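Local structure of putative peptidase (Bacteroides fragilis, 5DYN) at residues 25-36 against 47-58. The protein is a putative clostripain-family (C11) cysteine protease, the present chain being its C-terminal part, and probably activates the Bacteroides fragilis toxin by proteolytic cleavage. Numbering follows the deposited sequence.
Sequences LDFLFFDACFME and CGSYLISSPTEI. With NA (sodium ion), chain J.
The hydroxyl of Ser-53 donates to Phe-30 O at 2.9 Å, in the carbonyl plane and on a lone pair. Its chi1 of -171°, with OG anti to the backbone N, carries the oxygen across to the end of strand 25-31; Met-35 CB, from the loop beyond, packs against it. Phe-30 O also takes a weak bond from Ala-32 N, closing the inverse gamma turn centred on Asp-31. Toward their N-terminal ends the strands run parallel: Phe-30 N reaches Ile-52 O at 2.7 Å, Leu-28 N donates to Tyr-50 O and Leu-28 O accepts from Ile-52 N, the last two bonds bracketing Leu-51. Ile-52 O also lies in the plane of the Phe-29 ring, 3.3 Å from CD1 at the edge, while Ile-52 CG2 touches the same carbon. On the face opposite Phe-29 and Ile-52, Leu-51 CD1 comes obliquely to Phe-30 CD1 at 3.6 Å. With helix 38-43 between them, strands 25-31 and 50-53 form a beta-alpha-beta unit of the protease sheet; a strand of the other protein chain pairs in parallel with residues 28-31, continuing the sheet across the interface. Past the strand ends the loops stay joined: Ile-58 N donates to Cys-33 SG at 3.2 Å, Phe-34 N to Thr-56 O and Glu-36 N to Ser-54 O. Ser-54 OG accepts from Thr-56 N, an ST turn. A sodium ion bridges Phe-34 O (2.7 Å) and Pro-55 O (2.6 Å), with Ser-212 as a further ligand. Glu-57 CG lies 3.4 Å from Phe-34 CZ, and the Glu-57 carboxylate is hydrogen-bonded to Ser-196 OG and Ala-197 N.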
loop_
_atom_site.group_PDB
_atom_site.type_symbol
_atom_site.label_atom_id
_atom_site.label_comp_id
_atom_site.label_asym_id
_atom_site.label_seq_id
_atom_site.Cartn_x
_atom_site.Cartn_y
_atom_site.Cartn_z
ATOM N N LEU B 25 11.913 -8.178 -3.478
ATOM C CA LEU B 25 11.645 -6.893 -4.106
ATOM C C LEU B 25 12.323 -5.746 -3.372
ATOM O O LEU B 25 12.441 -5.764 -2.150
ATOM C CB LEU B 25 10.136 -6.659 -4.176
ATOM C CG LEU B 25 9.346 -7.781 -4.853
ATOM C CD1 LEU B 25 7.853 -7.559 -4.703
ATOM C CD2 LEU B 25 9.726 -7.886 -6.322
ATOM N N ASP B 26 12.780 -4.748 -4.120
ATOM C CA ASP B 26 13.313 -3.541 -3.505
ATOM C C ASP B 26 12.182 -2.783 -2.821
ATOM O O ASP B 26 12.336 -2.277 -1.708
ATOM C CB ASP B 26 14.004 -2.651 -4.543
ATOM C CG ASP B 26 14.371 -1.282 -3.990
ATOM O OD1 ASP B 26 14.716 -1.190 -2.792
ATOM O OD2 ASP B 26 14.315 -0.295 -4.753
ATOM N N PHE B 27 11.040 -2.719 -3.496
ATOM C CA PHE B 27 9.887 -2.000 -2.977
ATOM C C PHE B 27 8.584 -2.703 -3.329
ATOM O O PHE B 27 8.477 -3.352 -4.370
ATOM C CB PHE B 27 9.867 -0.563 -3.511
ATOM C CG PHE B 27 9.900 -0.466 -5.016
ATOM C CD1 PHE B 27 8.733 -0.574 -5.761
ATOM C CD2 PHE B 27 11.096 -0.251 -5.684
ATOM C CE1 PHE B 27 8.762 -0.484 -7.142
ATOM C CE2 PHE B 27 11.130 -0.158 -7.065
ATOM C CZ PHE B 27 9.963 -0.274 -7.794
ATOM N N LEU B 28 7.600 -2.578 -2.444
ATOM C CA LEU B 28 6.235 -2.988 -2.749
ATOM C C LEU B 28 5.351 -1.748 -2.771
ATOM O O LEU B 28 4.882 -1.288 -1.731
ATOM C CB LEU B 28 5.713 -4.006 -1.731
ATOM C CG LEU B 28 6.129 -5.468 -1.917
ATOM C CD1 LEU B 28 7.577 -5.684 -1.511
ATOM C CD2 LEU B 28 5.207 -6.394 -1.136
ATOM N N PHE B 29 5.145 -1.198 -3.962
ATOM C CA PHE B 29 4.371 0.027 -4.108
ATOM C C PHE B 29 2.890 -0.293 -4.295
ATOM O O PHE B 29 2.483 -0.825 -5.329
ATOM C CB PHE B 29 4.898 0.855 -5.287
ATOM C CG PHE B 29 4.123 2.120 -5.545
ATOM C CD1 PHE B 29 3.500 2.802 -4.509
ATOM C CD2 PHE B 29 4.010 2.623 -6.832
ATOM C CE1 PHE B 29 2.784 3.957 -4.753
ATOM C CE2 PHE B 29 3.296 3.778 -7.081
ATOM C CZ PHE B 29 2.682 4.447 -6.038
ATOM N N PHE B 30 2.091 0.035 -3.284
ATOM C CA PHE B 30 0.644 -0.124 -3.361
ATOM C C PHE B 30 -0.037 1.182 -3.748
ATOM O O PHE B 30 -0.359 2.005 -2.889
ATOM C CB PHE B 30 0.078 -0.621 -2.029
ATOM C CG PHE B 30 0.227 -2.099 -1.819
ATOM C CD1 PHE B 30 1.420 -2.631 -1.364
ATOM C CD2 PHE B 30 -0.830 -2.956 -2.072
ATOM C CE1 PHE B 30 1.558 -3.991 -1.168
ATOM C CE2 PHE B 30 -0.697 -4.318 -1.880
ATOM C CZ PHE B 30 0.499 -4.835 -1.428
ATOM N N ASP B 31 -0.252 1.372 -5.044
ATOM C CA ASP B 31 -1.067 2.480 -5.521
ATOM C C ASP B 31 -2.529 2.132 -5.266
ATOM O O ASP B 31 -3.297 1.906 -6.203
ATOM C CB ASP B 31 -0.822 2.748 -7.007
ATOM C CG ASP B 31 -1.122 4.181 -7.398
ATOM O OD1 ASP B 31 -1.698 4.918 -6.566
ATOM O OD2 ASP B 31 -0.794 4.569 -8.542
ATOM N N ALA B 32 -2.895 2.074 -3.989
ATOM C CA ALA B 32 -4.214 1.623 -3.568
ATOM C C ALA B 32 -4.521 2.144 -2.168
ATOM O O ALA B 32 -3.614 2.526 -1.429
ATOM C CB ALA B 32 -4.294 0.105 -3.604
ATOM N N CYS B 33 -5.800 2.150 -1.806
ATOM C CA CYS B 33 -6.243 2.736 -0.544
ATOM C C CYS B 33 -5.808 1.947 0.686
ATOM O O CYS B 33 -5.767 0.721 0.664
ATOM C CB CYS B 33 -7.766 2.870 -0.534
ATOM S SG CYS B 33 -8.389 4.382 -1.293
ATOM N N PHE B 34 -5.471 2.676 1.750
ATOM C CA PHE B 34 -5.378 2.118 3.100
ATOM C C PHE B 34 -4.304 1.050 3.300
ATOM O O PHE B 34 -4.325 0.344 4.305
ATOM C CB PHE B 34 -6.729 1.517 3.505
ATOM C CG PHE B 34 -7.866 2.503 3.530
ATOM C CD1 PHE B 34 -7.763 3.694 4.232
ATOM C CD2 PHE B 34 -9.053 2.223 2.866
ATOM C CE1 PHE B 34 -8.821 4.593 4.267
ATOM C CE2 PHE B 34 -10.113 3.117 2.894
ATOM C CZ PHE B 34 -9.997 4.300 3.597
ATOM N N MET B 35 -3.368 0.926 2.366
ATOM C CA MET B 35 -2.445 -0.204 2.403
ATOM C C MET B 35 -1.210 0.028 3.279
ATOM O O MET B 35 -0.465 -0.913 3.564
ATOM C CB MET B 35 -2.005 -0.575 0.986
ATOM C CG MET B 35 -3.137 -1.075 0.102
ATOM S SD MET B 35 -4.233 -2.254 0.924
ATOM C CE MET B 35 -3.129 -3.634 1.226
ATOM N N GLU B 36 -0.986 1.264 3.711
ATOM C CA GLU B 36 0.151 1.525 4.585
ATOM C C GLU B 36 -0.244 1.226 6.027
ATOM O O GLU B 36 -0.330 2.122 6.870
ATOM C CB GLU B 36 0.647 2.963 4.438
ATOM C CG GLU B 36 2.095 3.173 4.884
ATOM C CD GLU B 36 3.118 2.544 3.938
ATOM O OE1 GLU B 36 2.722 2.038 2.868
ATOM O OE2 GLU B 36 4.325 2.565 4.262
ATOM N N CYS B 47 8.709 -10.146 1.812
ATOM C CA CYS B 47 8.536 -10.062 0.365
ATOM C C CYS B 47 9.383 -8.967 -0.258
ATOM O O CYS B 47 9.647 -8.982 -1.459
ATOM C CB CYS B 47 7.070 -9.827 0.016
ATOM S SG CYS B 47 6.012 -11.212 0.426
ATOM N N GLY B 48 9.803 -8.012 0.558
ATOM C CA GLY B 48 10.562 -6.894 0.046
ATOM C C GLY B 48 11.199 -6.066 1.134
ATOM O O GLY B 48 11.169 -6.433 2.308
ATOM N N SER B 49 11.776 -4.938 0.737
ATOM C CA SER B 49 12.478 -4.073 1.671
ATOM C C SER B 49 11.607 -2.910 2.142
ATOM O O SER B 49 11.602 -2.576 3.324
ATOM C CB SER B 49 13.761 -3.546 1.030
ATOM O OG SER B 49 14.515 -4.611 0.482
ATOM N N TYR B 50 10.867 -2.299 1.219
ATOM C CA TYR B 50 10.072 -1.121 1.559
ATOM C C TYR B 50 8.619 -1.213 1.102
ATOM O O TYR B 50 8.328 -1.670 -0.005
ATOM C CB TYR B 50 10.720 0.131 0.968
ATOM C CG TYR B 50 12.111 0.376 1.502
ATOM C CD1 TYR B 50 12.304 0.965 2.745
ATOM C CD2 TYR B 50 13.234 0.004 0.770
ATOM C CE1 TYR B 50 13.573 1.184 3.242
ATOM C CE2 TYR B 50 14.507 0.219 1.259
ATOM C CZ TYR B 50 14.671 0.809 2.498
ATOM O OH TYR B 50 15.933 1.028 2.994
ATOM N N LEU B 51 7.714 -0.775 1.974
ATOM C CA LEU B 51 6.290 -0.706 1.664
ATOM C C LEU B 51 5.887 0.736 1.380
ATOM O O LEU B 51 6.097 1.619 2.211
ATOM C CB LEU B 51 5.453 -1.268 2.816
ATOM C CG LEU B 51 3.935 -1.171 2.647
ATOM C CD1 LEU B 51 3.459 -2.092 1.537
ATOM C CD2 LEU B 51 3.213 -1.475 3.945
ATOM N N ILE B 52 5.312 0.972 0.206
ATOM C CA ILE B 52 4.944 2.323 -0.204
ATOM C C ILE B 52 3.452 2.440 -0.499
ATOM O O ILE B 52 2.948 1.810 -1.430
ATOM C CB ILE B 52 5.728 2.761 -1.455
ATOM C CG1 ILE B 52 7.205 2.383 -1.325
ATOM C CG2 ILE B 52 5.555 4.256 -1.698
ATOM C CD1 ILE B 52 7.979 2.507 -2.615
ATOM N N SER B 53 2.757 3.252 0.292
ATOM C CA SER B 53 1.329 3.481 0.102
ATOM C C SER B 53 0.844 4.612 1.001
ATOM O O SER B 53 1.648 5.356 1.568
ATOM C CB SER B 53 0.531 2.202 0.386
ATOM O OG SER B 53 -0.826 2.343 0.004
ATOM N N SER B 54 -0.473 4.743 1.125
ATOM C CA SER B 54 -1.059 5.702 2.051
ATOM C C SER B 54 -1.791 4.963 3.153
ATOM O O SER B 54 -2.403 3.931 2.901
ATOM C CB SER B 54 -2.021 6.648 1.330
ATOM O OG SER B 54 -2.658 7.521 2.247
ATOM N N PRO B 55 -1.725 5.484 4.386
ATOM C CA PRO B 55 -2.503 4.900 5.481
ATOM C C PRO B 55 -3.989 5.202 5.312
ATOM O O PRO B 55 -4.840 4.523 5.893
ATOM C CB PRO B 55 -1.931 5.584 6.724
ATOM C CG PRO B 55 -1.418 6.894 6.219
ATOM C CD PRO B 55 -0.896 6.618 4.835
ATOM N N THR B 56 -4.287 6.221 4.510
ATOM C CA THR B 56 -5.664 6.607 4.242
ATOM C C THR B 56 -5.994 6.404 2.759
ATOM O O THR B 56 -5.386 5.563 2.092
ATOM C CB THR B 56 -5.925 8.073 4.661
ATOM O OG1 THR B 56 -7.290 8.416 4.394
ATOM C CG2 THR B 56 -4.995 9.031 3.916
ATOM N N GLU B 57 -6.955 7.165 2.243
ATOM C CA GLU B 57 -7.403 6.981 0.865
ATOM C C GLU B 57 -6.422 7.525 -0.173
ATOM O O GLU B 57 -5.821 8.585 0.012
ATOM C CB GLU B 57 -8.772 7.630 0.669
ATOM C CG GLU B 57 -9.834 7.070 1.592
ATOM C CD GLU B 57 -11.175 7.748 1.423
ATOM O OE1 GLU B 57 -11.648 7.850 0.270
ATOM O OE2 GLU B 57 -11.757 8.177 2.444
ATOM N N ILE B 58 -6.271 6.778 -1.263
ATOM C CA ILE B 58 -5.438 7.170 -2.395
ATOM C C ILE B 58 -6.292 7.839 -3.476
ATOM O O ILE B 58 -7.369 7.346 -3.805
ATOM C CB ILE B 58 -4.695 5.943 -2.986
ATOM C CG1 ILE B 58 -3.449 5.620 -2.160
ATOM C CG2 ILE B 58 -4.305 6.174 -4.443
ATOM C CD1 ILE B 58 -2.375 6.683 -2.244
HETATM NA NA NA J . -4.463 1.970 6.435
#